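Local coordinates for uncharacterized protein (Bombyx mori, PDB 5AZ0) that probably catalyses the NAD(P)H-dependent reduction of aldehydes and ketones to alcohols, as a TIM-barrel aldo-keto reductase, at residues K281-V284 / L285-A288. Residues are numbered along the deposited sequence; the frame is centred on the assembly and turned at random.
Sequences KSRV and LENA. With ACT (acetate ion), chain K.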
loop_
_atom_site.group_PDB
_atom_site.type_symbol
_atom_site.label_atom_id
_atom_site.label_comp_id
_atom_site.label_asym_id
_atom_site.label_seq_id
_atom_site.Cartn_x
_atom_site.Cartn_y
_atom_site.Cartn_z
ATOM N N LYS A 281 -14.065 12.410 -5.709
ATOM C CA LYS A 281 -13.355 12.636 -6.947
ATOM C C LYS A 281 -12.492 13.872 -6.953
ATOM O O LYS A 281 -11.490 13.970 -7.746
ATOM C CB LYS A 281 -14.344 12.727 -8.126
ATOM C CG LYS A 281 -15.201 11.489 -8.350
ATOM C CD LYS A 281 -16.187 11.708 -9.499
ATOM C CE LYS A 281 -17.306 10.711 -9.403
ATOM N NZ LYS A 281 -17.899 10.405 -10.738
ATOM N N SER A 282 -12.915 14.888 -6.196
ATOM C CA SER A 282 -12.070 16.103 -6.153
ATOM C C SER A 282 -10.729 15.750 -5.442
ATOM O O SER A 282 -9.701 16.219 -5.848
ATOM C CB SER A 282 -12.785 17.293 -5.487
ATOM O OG SER A 282 -13.490 16.853 -4.357
ATOM N N ARG A 283 -10.778 14.923 -4.401
ATOM C CA ARG A 283 -9.541 14.435 -3.742
ATOM C C ARG A 283 -8.683 13.579 -4.663
ATOM O O ARG A 283 -7.475 13.790 -4.781
ATOM C CB ARG A 283 -9.901 13.759 -2.453
ATOM C CG ARG A 283 -10.220 14.814 -1.389
ATOM C CD ARG A 283 -10.928 14.170 -0.223
ATOM N NE ARG A 283 -11.323 15.092 0.838
ATOM C CZ ARG A 283 -12.295 14.855 1.729
ATOM N NH1 ARG A 283 -13.029 13.736 1.700
ATOM N NH2 ARG A 283 -12.555 15.760 2.661
ATOM N N VAL A 284 -9.336 12.741 -5.458
ATOM C CA VAL A 284 -8.644 11.968 -6.467
ATOM C C VAL A 284 -7.892 12.879 -7.358
ATOM O O VAL A 284 -6.721 12.677 -7.652
ATOM C CB VAL A 284 -9.624 11.127 -7.300
ATOM C CG1 VAL A 284 -8.970 10.473 -8.476
ATOM C CG2 VAL A 284 -10.239 10.069 -6.432
ATOM N N LEU A 285 -8.553 13.913 -7.821
ATOM C CA LEU A 285 -7.879 14.850 -8.747
ATOM C C LEU A 285 -6.721 15.630 -8.079
ATOM O O LEU A 285 -5.641 15.843 -8.650
ATOM C CB LEU A 285 -8.922 15.850 -9.287
ATOM C CG LEU A 285 -8.396 16.939 -10.210
ATOM C CD1 LEU A 285 -7.578 16.352 -11.331
ATOM C CD2 LEU A 285 -9.550 17.849 -10.713
ATOM N N GLU A 286 -7.032 16.122 -6.899
ATOM C CA GLU A 286 -6.096 16.939 -6.061
ATOM C C GLU A 286 -4.831 16.091 -5.753
ATOM O O GLU A 286 -3.725 16.521 -6.085
ATOM C CB GLU A 286 -6.834 17.364 -4.784
ATOM C CG GLU A 286 -6.168 18.390 -3.851
ATOM C CD GLU A 286 -6.717 18.372 -2.409
ATOM O OE1 GLU A 286 -7.778 17.786 -2.147
ATOM O OE2 GLU A 286 -6.088 18.946 -1.498
ATOM N N ASN A 287 -5.024 14.836 -5.271
ATOM C CA ASN A 287 -3.885 13.908 -5.005
ATOM C C ASN A 287 -2.955 13.705 -6.156
ATOM O O ASN A 287 -1.768 13.493 -5.920
ATOM C CB ASN A 287 -4.353 12.573 -4.458
ATOM C CG ASN A 287 -5.061 12.729 -3.161
ATOM O OD1 ASN A 287 -4.914 13.753 -2.534
ATOM N ND2 ASN A 287 -5.876 11.770 -2.770
ATOM N N ALA A 288 -3.424 13.817 -7.401
ATOM C CA ALA A 288 -2.504 13.583 -8.535
ATOM C C ALA A 288 -1.819 14.789 -9.112
ATOM O O ALA A 288 -0.977 14.645 -10.045
ATOM C CB ALA A 288 -3.162 12.799 -9.642
HETATM C C ACT K . -12.672 10.324 1.363
HETATM O O ACT K . -11.787 11.210 1.482
HETATM O OXT ACT K . -13.574 10.509 0.559
HETATM C CH3 ACT K . -12.670 9.012 2.104
#
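Backbone bonds from L285 N to K281 O, E286 N to S282 O and N287 N to R283 O form a single short helical run, the last being the shortest (2.7 Å) and nearly straight (173° at the hydrogen). The next, A288 N to V284 O, stretches to 3.5 Å and is weak; V284 O also accepts from the hydroxyl of Y66. R283 and E286, three residues apart, lie side by side and point the same way. CG of R283 passes 3.9 Å from OE1 of E286, but NE of R283 stays 5.4 Å from that oxygen, too far for a salt bridge, although the opposite charges may still favour each other weakly. OE2 of E286 is hydrogen-bonded to OG1 of T258. The extended R283 chain carries its guanidinium to the acetate, probably from the crystallisation liquor, where NH1 makes a weak 2.8 Å bond to acetate O; the second oxygen, OXT, lies in plane at the guanidinium edge. T280 OG1 and V279 N also bind this anion. In related aldo-keto reductases the equivalent loop and helix after the eighth barrel strand hold the 2'-phosphate and adenine of NADPH, so the acetate probably occupies part of a cofactor site. N287 turns its CG beside its own backbone N (chi1 -61°), which sets the amide carbon 3.1 Å from R283 O, with no bond from ND2 to that oxygen. Replacing N287 by alanine would keep the backbone bond but probably open a gap beside R283 O and cost Y66 one contact. On another side of the helix L285 packs against Y60 and I64 of helix 51-64, while K281 NZ forms a salt bridge with D56 of the same helix.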